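Local coordinates for protein gdp-l-fucose synthetase (Naegleria fowleri, PDB 6AQZ) that probably makes GDP-L-fucose from GDP-4-keto-6-deoxymannose with NADPH, as a Rossmann-fold member of the NAD-dependent epimerase/dehydratase family, at residues L128-P134 with Y158-R163; R235-Y239 with L262-E266. All blocks are in the same frame, centred on the assembly; numbering follows the deposited sequence.

Interaction 1: residues L128-P134 with Y158-R163. With NAP (NADP nicotinamide-adenine-dinucleotide phosphate), chain G.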
ATOM      1  N   LEU A 128      -2.022 -14.476  -0.952  1.00 38.85           N
ATOM      2  CA  LEU A 128      -2.672 -13.424  -1.721  1.00 35.23           C
ATOM      3  C   LEU A 128      -3.977 -13.971  -2.302  1.00 42.45           C
ATOM      4  O   LEU A 128      -4.534 -14.949  -1.799  1.00 52.40           O
ATOM      5  CB  LEU A 128      -1.758 -12.891  -2.834  1.00 32.54           C
ATOM      6  CG  LEU A 128      -0.311 -12.573  -2.473  1.00 38.55           C
ATOM      7  CD1 LEU A 128       0.443 -11.940  -3.652  1.00 33.82           C
ATOM      8  CD2 LEU A 128      -0.198 -11.745  -1.239  1.00 28.12           C
ATOM      9  N   SER A 129      -4.467 -13.357  -3.374  1.00 44.49           N
ATOM     10  CA  SER A 129      -5.729 -13.763  -3.978  1.00 47.15           C
ATOM     11  C   SER A 129      -5.776 -13.240  -5.408  1.00 52.03           C
ATOM     12  O   SER A 129      -5.185 -12.193  -5.715  1.00 50.19           O
ATOM     13  CB  SER A 129      -6.915 -13.237  -3.160  1.00 52.21           C
ATOM     14  OG  SER A 129      -7.694 -12.327  -3.901  1.00 59.86           O
ATOM     15  N   THR A 130      -6.446 -13.992  -6.297  1.00 51.39           N
ATOM     16  CA  THR A 130      -6.490 -13.554  -7.689  1.00 56.79           C
ATOM     17  C   THR A 130      -7.374 -12.329  -7.907  1.00 58.93           C
ATOM     18  O   THR A 130      -7.368 -11.782  -9.013  1.00 65.15           O
ATOM     19  CB  THR A 130      -6.952 -14.663  -8.644  1.00 55.19           C
ATOM     20  OG1 THR A 130      -8.320 -14.996  -8.394  1.00 64.83           O
ATOM     21  CG2 THR A 130      -6.089 -15.892  -8.515  1.00 50.21           C
ATOM     22  N   CYS A 131      -8.136 -11.887  -6.911  1.00 53.76           N
ATOM     23  CA  CYS A 131      -9.006 -10.740  -7.113  1.00 62.59           C
ATOM     24  C   CYS A 131      -8.315  -9.413  -6.787  1.00 55.56           C
ATOM     25  O   CYS A 131      -8.953  -8.358  -6.863  1.00 56.23           O
ATOM     26  CB  CYS A 131     -10.312 -10.907  -6.312  1.00 80.51           C
ATOM     27  SG  CYS A 131     -10.200 -10.939  -4.492  1.00 92.38           S
ATOM     28  N   VAL A 132      -7.011  -9.435  -6.493  1.00 46.09           N
ATOM     29  CA  VAL A 132      -6.248  -8.218  -6.234  1.00 45.01           C
ATOM     30  C   VAL A 132      -5.389  -7.778  -7.430  1.00 54.16           C
ATOM     31  O   VAL A 132      -4.671  -6.773  -7.336  1.00 53.86           O
ATOM     32  CB  VAL A 132      -5.364  -8.412  -4.990  1.00 48.29           C
ATOM     33  CG1 VAL A 132      -6.187  -9.080  -3.864  1.00 50.04           C
ATOM     34  CG2 VAL A 132      -4.097  -9.212  -5.328  1.00 32.51           C
ATOM     35  N   PHE A 133      -5.479  -8.466  -8.558  1.00 51.62           N
ATOM     36  CA  PHE A 133      -4.690  -8.124  -9.712  1.00 41.19           C
ATOM     37  C   PHE A 133      -5.262  -6.877 -10.381  1.00 41.19           C
ATOM     38  O   PHE A 133      -6.407  -6.506 -10.121  1.00 39.26           O
ATOM     39  CB  PHE A 133      -4.662  -9.302 -10.686  1.00 42.24           C
ATOM     40  CG  PHE A 133      -3.616 -10.315 -10.358  1.00 49.89           C
ATOM     41  CD1 PHE A 133      -3.851 -11.300  -9.418  1.00 55.05           C
ATOM     42  CD2 PHE A 133      -2.369 -10.261 -10.968  1.00 47.17           C
ATOM     43  CE1 PHE A 133      -2.873 -12.227  -9.103  1.00 54.69           C
ATOM     44  CE2 PHE A 133      -1.391 -11.192 -10.652  1.00 50.58           C
ATOM     45  CZ  PHE A 133      -1.639 -12.170  -9.719  1.00 46.90           C
ATOM     46  N   PRO A 134      -4.474  -6.207 -11.241  1.00 40.77           N
ATOM     47  CA  PRO A 134      -4.956  -4.978 -11.888  1.00 44.06           C
ATOM     48  C   PRO A 134      -6.247  -5.195 -12.650  1.00 50.46           C
ATOM     49  O   PRO A 134      -6.461  -6.238 -13.262  1.00 57.96           O
ATOM     50  CB  PRO A 134      -3.808  -4.588 -12.835  1.00 42.49           C
ATOM     51  CG  PRO A 134      -2.597  -5.163 -12.213  1.00 40.87           C
ATOM     52  CD  PRO A 134      -3.038  -6.436 -11.508  1.00 35.34           C
ATOM     53  N   TYR A 158      -8.831  -4.068   0.412  1.00 42.14           N
ATOM     54  CA  TYR A 158      -8.354  -5.429   0.587  1.00 35.08           C
ATOM     55  C   TYR A 158      -7.268  -5.746  -0.439  1.00 28.83           C
ATOM     56  O   TYR A 158      -6.220  -6.302  -0.097  1.00 36.38           O
ATOM     57  CB  TYR A 158      -9.547  -6.384   0.476  1.00 32.83           C
ATOM     58  CG  TYR A 158      -9.213  -7.836   0.576  1.00 42.29           C
ATOM     59  CD1 TYR A 158      -9.127  -8.449   1.815  1.00 45.68           C
ATOM     60  CD2 TYR A 158      -9.004  -8.610  -0.562  1.00 46.84           C
ATOM     61  CE1 TYR A 158      -8.842  -9.793   1.934  1.00 49.08           C
ATOM     62  CE2 TYR A 158      -8.717  -9.967  -0.450  1.00 51.54           C
ATOM     63  CZ  TYR A 158      -8.635 -10.543   0.809  1.00 55.41           C
ATOM     64  OH  TYR A 158      -8.350 -11.873   0.960  1.00 65.39           O
ATOM     65  N   ALA A 159      -7.474  -5.352  -1.691  1.00 29.42           N
ATOM     66  CA  ALA A 159      -6.505  -5.712  -2.712  1.00 35.49           C
ATOM     67  C   ALA A 159      -5.143  -5.071  -2.429  1.00 41.29           C
ATOM     68  O   ALA A 159      -4.111  -5.744  -2.491  1.00 46.67           O
ATOM     69  CB  ALA A 159      -7.034  -5.308  -4.089  1.00 33.57           C
ATOM     70  N   TYR A 160      -5.126  -3.778  -2.069  1.00 29.11           N
ATOM     71  CA  TYR A 160      -3.855  -3.103  -1.813  1.00 32.74           C
ATOM     72  C   TYR A 160      -3.152  -3.670  -0.590  1.00 35.39           C
ATOM     73  O   TYR A 160      -1.922  -3.817  -0.594  1.00 44.35           O
ATOM     74  CB  TYR A 160      -4.065  -1.589  -1.661  1.00 34.31           C
ATOM     75  CG  TYR A 160      -4.024  -0.843  -2.978  1.00 38.51           C
ATOM     76  CD1 TYR A 160      -2.940  -0.985  -3.852  1.00 35.87           C
ATOM     77  CD2 TYR A 160      -5.065  -0.010  -3.353  1.00 39.70           C
ATOM     78  CE1 TYR A 160      -2.907  -0.298  -5.048  1.00 36.74           C
ATOM     79  CE2 TYR A 160      -5.032   0.680  -4.538  1.00 36.72           C
ATOM     80  CZ  TYR A 160      -3.959   0.536  -5.383  1.00 38.48           C
ATOM     81  OH  TYR A 160      -3.962   1.226  -6.580  1.00 48.27           O
ATOM     82  N   ALA A 161      -3.909  -4.015   0.456  1.00 30.29           N
ATOM     83  CA  ALA A 161      -3.300  -4.670   1.612  1.00 34.99           C
ATOM     84  C   ALA A 161      -2.595  -5.967   1.213  1.00 34.09           C
ATOM     85  O   ALA A 161      -1.492  -6.261   1.701  1.00 34.47           O
ATOM     86  CB  ALA A 161      -4.359  -4.932   2.681  1.00 34.16           C
ATOM     87  N   LYS A 162      -3.196  -6.742   0.301  1.00 31.74           N
ATOM     88  CA  LYS A 162      -2.530  -7.956  -0.175  1.00 30.09           C
ATOM     89  C   LYS A 162      -1.269  -7.617  -0.971  1.00 35.46           C
ATOM     90  O   LYS A 162      -0.226  -8.269  -0.812  1.00 40.22           O
ATOM     91  CB  LYS A 162      -3.487  -8.812  -1.016  1.00 29.51           C
ATOM     92  CG  LYS A 162      -4.573  -9.479  -0.240  1.00 29.64           C
ATOM     93  CD  LYS A 162      -4.013 -10.344   0.862  1.00 31.51           C
ATOM     94  CE  LYS A 162      -5.002 -11.454   1.346  1.00 29.47           C
ATOM     95  NZ  LYS A 162      -4.337 -12.150   2.543  1.00 31.05           N
ATOM     96  N   ARG A 163      -1.346  -6.597  -1.827  1.00 31.87           N
ATOM     97  CA  ARG A 163      -0.162  -6.150  -2.559  1.00 41.51           C
ATOM     98  C   ARG A 163       0.975  -5.745  -1.626  1.00 38.39           C
ATOM     99  O   ARG A 163       2.146  -6.058  -1.893  1.00 39.23           O
ATOM    100  CB  ARG A 163      -0.516  -4.986  -3.491  1.00 37.98           C
ATOM    101  CG  ARG A 163      -1.504  -5.401  -4.540  1.00 38.08           C
ATOM    102  CD  ARG A 163      -1.549  -4.376  -5.577  1.00 36.65           C
ATOM    103  NE  ARG A 163      -2.489  -4.700  -6.633  1.00 41.22           N
ATOM    104  CZ  ARG A 163      -2.553  -4.013  -7.763  1.00 45.36           C
ATOM    105  NH1 ARG A 163      -1.699  -3.005  -7.944  1.00 40.96           N
ATOM    106  NH2 ARG A 163      -3.442  -4.334  -8.699  1.00 45.00           N
TER
HETATM  107  PA  NAP G 401     -11.532 -17.887   6.436  1.00 43.59           P
HETATM  108  O1A NAP G 401     -12.451 -16.707   6.535  1.00 45.52           O
HETATM  109  O2A NAP G 401     -12.053 -19.267   6.130  1.00 46.25           O
HETATM  110  O5B NAP G 401     -10.601 -18.030   7.793  1.00 42.91           O
HETATM  111  C5B NAP G 401      -9.817 -16.891   7.871  1.00 44.44           C
HETATM  112  C4B NAP G 401      -8.895 -17.078   9.106  1.00 48.12           C
HETATM  113  O4B NAP G 401      -8.347 -15.809   9.547  1.00 47.41           O
HETATM  114  C3B NAP G 401      -9.661 -17.752  10.316  1.00 38.76           C
HETATM  115  O3B NAP G 401      -8.803 -18.631  10.992  1.00 38.01           O
HETATM  116  C2B NAP G 401      -9.861 -16.556  11.258  1.00 42.65           C
HETATM  117  O2B NAP G 401      -9.816 -16.869  12.554  1.00 43.89           O
HETATM  118  C1B NAP G 401      -8.488 -15.815  10.962  1.00 44.66           C
HETATM  119  N9A NAP G 401      -8.498 -14.441  11.449  1.00 38.77           N
HETATM  120  C8A NAP G 401      -9.222 -13.378  10.950  1.00 40.46           C
HETATM  121  N7A NAP G 401      -9.006 -12.224  11.621  1.00 42.81           N
HETATM  122  C5A NAP G 401      -8.105 -12.574  12.613  1.00 34.38           C
HETATM  123  C6A NAP G 401      -7.510 -11.821  13.621  1.00 40.82           C
HETATM  124  N6A NAP G 401      -7.792 -10.460  13.742  1.00 44.83           N
HETATM  125  N1A NAP G 401      -6.621 -12.377  14.481  1.00 43.61           N
HETATM  126  C2A NAP G 401      -6.394 -13.709  14.276  1.00 47.70           C
HETATM  127  N3A NAP G 401      -6.899 -14.565  13.362  1.00 41.53           N
HETATM  128  C4A NAP G 401      -7.765 -13.952  12.520  1.00 34.16           C
HETATM  129  O3  NAP G 401     -10.529 -17.340   5.219  1.00 46.07           O
HETATM  130  PN  NAP G 401      -9.967 -18.499   4.283  1.00 46.23           P
HETATM  131  O1N NAP G 401      -9.271 -19.582   5.015  1.00 45.12           O
HETATM  132  O2N NAP G 401     -10.830 -18.755   3.068  1.00 46.93           O
HETATM  133  O5D NAP G 401      -8.620 -17.724   3.479  1.00 54.00           O
HETATM  134  C5D NAP G 401      -7.510 -17.611   4.278  1.00 44.12           C
HETATM  135  C4D NAP G 401      -6.465 -17.014   3.363  1.00 52.03           C
HETATM  136  O4D NAP G 401      -6.708 -17.515   2.037  1.00 45.40           O
HETATM  137  C3D NAP G 401      -6.711 -15.431   3.299  1.00 58.51           C
HETATM  138  O3D NAP G 401      -5.491 -14.775   3.322  1.00 51.91           O
HETATM  139  C2D NAP G 401      -7.445 -15.249   1.952  1.00 57.91           C
HETATM  140  O2D NAP G 401      -7.134 -14.083   1.293  1.00 58.93           O
HETATM  141  C1D NAP G 401      -6.833 -16.423   1.133  1.00 49.92           C
HETATM  142  N1N NAP G 401      -7.705 -16.749  -0.032  1.00 55.58           N
HETATM  143  C2N NAP G 401      -8.928 -17.410   0.111  1.00 48.01           C
HETATM  144  C3N NAP G 401      -9.719 -17.660  -0.991  1.00 51.45           C
HETATM  145  C7N NAP G 401     -11.033 -18.358  -0.816  1.00 47.96           C
HETATM  146  O7N NAP G 401     -11.832 -18.531  -1.753  1.00 42.82           O
HETATM  147  N7N NAP G 401     -11.391 -18.831   0.451  1.00 40.82           N
HETATM  148  C4N NAP G 401      -9.331 -17.246  -2.359  1.00 56.85           C
HETATM  149  C5N NAP G 401      -8.018 -16.534  -2.412  1.00 58.35           C
HETATM  150  C6N NAP G 401      -7.284 -16.324  -1.318  1.00 59.32           C
HETATM  151  P2B NAP G 401     -11.426 -17.321  13.358  1.00 50.14           P
HETATM  152  O1X NAP G 401     -11.692 -18.618  12.658  1.00 51.94           O
HETATM  153  O2X NAP G 401     -10.968 -17.404  14.816  1.00 55.56           O
HETATM  154  O3X NAP G 401     -12.256 -16.138  12.960  1.00 51.97           O
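The nicotinamide-ribose side of the NADP pocket is built here, where Tyr158 and Lys162, the YxxxK pair of the short-chain dehydrogenase/reductase type, lie one helical turn apart beneath the loop carrying Ser129 and Val132. Val132 sits over the helix: its CB meets CB of Ala159 at 3.6 Å, and its CG1, anti to its carbonyl carbon (chi1 -45°), reaches CB of Lys162 at 3.9 Å. Tyr158 OH accepts a short bond from O2D of NADP (2.5 Å), which lies near the ring plane. Lys162, bent at chi2 (-57°), passes its CG over one face of the Tyr158 ring, off toward the rim, and gives NZ to O3D of the ribose at 3.0 Å; the same NZ is also hydrogen-bonded to Cys127 O. Ser129 CB packs 3.6 Å from C5N of the nicotinamide. At the other end, Arg163 holds the carbonyl O of Val132 side-on with NE and NH2, the oxygen lying in the guanidinium plane 3.1 Å from Arg163 NE, while NH1 donates to Gly149 O. Strand 184-194 backs Leu128 through Ser187 and Ile189, helix 98-118 touches Tyr158 through Asn105, and Tyr160 packs on Met164 of the second subunit.

Interaction 2: residues R235-Y239 with L262-E266; sequences RQFLY and LCVSE
Gln236 leans across Val264 where strand 234-239 passes the loop that follows strand 260-262. From its CB, 3.7 Å from CG2 of Val264, the side chain runs along that methyl: CG comes still nearer to Val264 CG2, at 3.5 Å. Gln236 and Val264 thus lie alongside with their chains pointing opposite ways. With CG anti to the carbonyl carbon (chi1 -82°) and the chain extended beyond it, CD is carried past the methyl, to lie 3.7 Å from Val264 O. The amide nitrogen NE2 then stands 2.9 Å from Val264 O and is hydrogen-bonded to Ser304 O, so the tip of this buried glutamine reaches beyond the two segments for a polar partner. On its other branch Val264 turns CG1 toward the neighbouring strand residues, 3.6 Å from Phe237 O and 4.0 Å from CD1 of Leu238. With CG swung away from the backbone N (chi1 -176°), Leu238 sends CD2 to within 3.5 Å of Leu262 O, near Leu262 CB as well. The contact thus joins two strands of the central mixed sheet through mainly apolar side chains, with no clear backbone hydrogen bond between them. Strand 184-194 instead pairs in parallel with both, bonding Leu238 through Asn192 and Phe194 and Leu262 through Ile189 and Thr191. Met246 of helix 240-253 touches both leucines, closing the apolar end of the contact.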
ATOM      1  N   ARG A 235     -15.614 -20.084 -14.250  1.00 66.64           N
ATOM      2  CA  ARG A 235     -14.731 -19.828 -13.125  1.00 61.43           C
ATOM      3  C   ARG A 235     -13.831 -21.027 -12.886  1.00 56.63           C
ATOM      4  O   ARG A 235     -14.177 -22.157 -13.224  1.00 56.64           O
ATOM      5  CB  ARG A 235     -15.517 -19.534 -11.837  1.00 61.99           C
ATOM      6  CG  ARG A 235     -16.302 -18.236 -11.860  1.00 65.43           C
ATOM      7  CD  ARG A 235     -15.416 -17.028 -12.177  1.00 65.08           C
ATOM      8  NE  ARG A 235     -16.219 -15.808 -12.229  1.00 66.61           N
ATOM      9  CZ  ARG A 235     -16.607 -15.204 -13.346  1.00 69.72           C
ATOM     10  NH1 ARG A 235     -16.254 -15.684 -14.532  1.00 71.85           N
ATOM     11  NH2 ARG A 235     -17.341 -14.103 -13.275  1.00 72.72           N
ATOM     12  N   GLN A 236     -12.674 -20.762 -12.294  1.00 59.67           N
ATOM     13  CA  GLN A 236     -11.752 -21.789 -11.833  1.00 60.03           C
ATOM     14  C   GLN A 236     -11.972 -22.008 -10.338  1.00 61.36           C
ATOM     15  O   GLN A 236     -11.978 -21.044  -9.568  1.00 66.66           O
ATOM     16  CB  GLN A 236     -10.313 -21.361 -12.111  1.00 61.77           C
ATOM     17  CG  GLN A 236      -9.837 -21.618 -13.531  1.00 67.73           C
ATOM     18  CD  GLN A 236      -8.740 -20.650 -13.980  1.00 73.24           C
ATOM     19  OE1 GLN A 236      -8.744 -19.466 -13.629  1.00 73.61           O
ATOM     20  NE2 GLN A 236      -7.766 -21.171 -14.712  1.00 74.07           N
ATOM     21  N   PHE A 237     -12.178 -23.264  -9.933  1.00 56.01           N
ATOM     22  CA  PHE A 237     -12.474 -23.621  -8.542  1.00 49.69           C
ATOM     23  C   PHE A 237     -11.460 -24.636  -8.049  1.00 52.04           C
ATOM     24  O   PHE A 237     -11.276 -25.684  -8.679  1.00 62.54           O
ATOM     25  CB  PHE A 237     -13.887 -24.207  -8.377  1.00 41.76           C
ATOM     26  CG  PHE A 237     -14.999 -23.220  -8.651  1.00 50.46           C
ATOM     27  CD1 PHE A 237     -15.373 -22.287  -7.691  1.00 47.54           C
ATOM     28  CD2 PHE A 237     -15.655 -23.213  -9.878  1.00 55.06           C
ATOM     29  CE1 PHE A 237     -16.384 -21.386  -7.933  1.00 45.67           C
ATOM     30  CE2 PHE A 237     -16.664 -22.316 -10.134  1.00 54.02           C
ATOM     31  CZ  PHE A 237     -17.028 -21.393  -9.165  1.00 51.79           C
ATOM     32  N   LEU A 238     -10.828 -24.349  -6.909  1.00 46.58           N
ATOM     33  CA  LEU A 238      -9.772 -25.206  -6.375  1.00 48.23           C
ATOM     34  C   LEU A 238     -10.213 -25.792  -5.046  1.00 52.10           C
ATOM     35  O   LEU A 238     -10.510 -25.046  -4.108  1.00 45.56           O
ATOM     36  CB  LEU A 238      -8.455 -24.438  -6.215  1.00 50.16           C
ATOM     37  CG  LEU A 238      -7.247 -25.261  -5.761  1.00 46.17           C
ATOM     38  CD1 LEU A 238      -6.975 -26.401  -6.769  1.00 45.88           C
ATOM     39  CD2 LEU A 238      -6.025 -24.358  -5.601  1.00 38.06           C
ATOM     40  N   TYR A 239     -10.249 -27.125  -4.973  1.00 54.31           N
ATOM     41  CA  TYR A 239     -10.563 -27.823  -3.730  1.00 50.06           C
ATOM     42  C   TYR A 239      -9.544 -27.484  -2.654  1.00 47.60           C
ATOM     43  O   TYR A 239      -8.334 -27.593  -2.873  1.00 54.53           O
ATOM     44  CB  TYR A 239     -10.581 -29.338  -3.977  1.00 49.86           C
ATOM     45  CG  TYR A 239     -11.117 -30.195  -2.848  1.00 47.34           C
ATOM     46  CD1 TYR A 239     -12.083 -29.712  -1.971  1.00 48.57           C
ATOM     47  CD2 TYR A 239     -10.685 -31.512  -2.690  1.00 56.00           C
ATOM     48  CE1 TYR A 239     -12.586 -30.508  -0.952  1.00 50.27           C
ATOM     49  CE2 TYR A 239     -11.187 -32.328  -1.676  1.00 58.40           C
ATOM     50  CZ  TYR A 239     -12.138 -31.820  -0.808  1.00 56.26           C
ATOM     51  OH  TYR A 239     -12.640 -32.603   0.205  1.00 55.21           O
ATOM     52  N   LEU A 262      -1.960 -20.725  -7.270  1.00 43.34           N
ATOM     53  CA  LEU A 262      -2.556 -22.033  -7.013  1.00 41.55           C
ATOM     54  C   LEU A 262      -3.934 -22.018  -7.659  1.00 39.71           C
ATOM     55  O   LEU A 262      -4.872 -21.427  -7.119  1.00 40.46           O
ATOM     56  CB  LEU A 262      -2.645 -22.290  -5.518  1.00 43.36           C
ATOM     57  CG  LEU A 262      -1.398 -22.092  -4.642  1.00 42.02           C
ATOM     58  CD1 LEU A 262      -1.664 -22.581  -3.200  1.00 43.01           C
ATOM     59  CD2 LEU A 262      -0.181 -22.766  -5.238  1.00 33.68           C
ATOM     60  N   CYS A 263      -4.059 -22.663  -8.813  1.00 38.82           N
ATOM     61  CA  CYS A 263      -5.342 -22.723  -9.498  1.00 47.50           C
ATOM     62  C   CYS A 263      -5.339 -23.929 -10.423  1.00 51.92           C
ATOM     63  O   CYS A 263      -4.384 -24.708 -10.474  1.00 52.68           O
ATOM     64  CB  CYS A 263      -5.644 -21.447 -10.277  1.00 56.31           C
ATOM     65  SG  CYS A 263      -4.565 -21.190 -11.674  1.00 56.87           S
ATOM     66  N   VAL A 264      -6.448 -24.107 -11.123  1.00 59.06           N
ATOM     67  CA  VAL A 264      -6.604 -25.198 -12.045  1.00 64.14           C
ATOM     68  C   VAL A 264      -6.347 -24.671 -13.448  1.00 68.41           C
ATOM     69  O   VAL A 264      -6.303 -23.466 -13.683  1.00 74.32           O
ATOM     70  CB  VAL A 264      -8.003 -25.838 -11.933  1.00 64.95           C
ATOM     71  CG1 VAL A 264      -8.257 -26.306 -10.514  1.00 60.93           C
ATOM     72  CG2 VAL A 264      -9.051 -24.834 -12.350  1.00 70.22           C
ATOM     73  N   SER A 265      -6.176 -25.585 -14.398  1.00 67.05           N
ATOM     74  CA  SER A 265      -5.952 -25.199 -15.781  1.00 61.56           C
ATOM     75  C   SER A 265      -7.209 -24.552 -16.354  1.00 61.94           C
ATOM     76  O   SER A 265      -8.303 -24.630 -15.780  1.00 66.60           O
ATOM     77  CB  SER A 265      -5.567 -26.412 -16.624  1.00 67.76           C
ATOM     78  OG  SER A 265      -6.702 -27.227 -16.866  1.00 76.57           O
ATOM     79  N   GLU A 266      -7.045 -23.906 -17.505  1.00 57.89           N
ATOM     80  CA  GLU A 266      -8.197 -23.307 -18.164  1.00 63.39           C
ATOM     81  C   GLU A 266      -9.198 -24.368 -18.589  1.00 68.50           C
ATOM     82  O   GLU A 266     -10.406 -24.110 -18.583  1.00 72.65           O
ATOM     83  CB  GLU A 266      -7.761 -22.460 -19.358  1.00 66.08           C
ATOM     84  CG  GLU A 266      -8.889 -21.655 -20.003  1.00 70.45           C
ATOM     85  CD  GLU A 266      -8.372 -20.608 -20.987  1.00 83.12           C
ATOM     86  OE1 GLU A 266      -7.187 -20.208 -20.871  1.00 87.67           O
ATOM     87  OE2 GLU A 266      -9.145 -20.186 -21.876  1.00 86.90           O
TER

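In the fold
Interaction 1 and interaction 2 follow one another along the chain, their centres about 17 Å apart and their nearest atoms about 6 Å apart without touching. Strand 184-194 lies between them in the sheet: it pairs with strand 123-127, which leads into residues 128-134, and with strands 234-239 and 260-262 of interaction 2. Interaction 1 binds the cofactor directly, at the ribose and nicotinamide. Interaction 2 is set further back, with the Phe237 side chain about 8 Å from NADP. Thr33, Leu35 and Phe36, in what looks like a glycine-rich Rossmann turn, hydrogen-bond NADP elsewhere, probably at its phosphates.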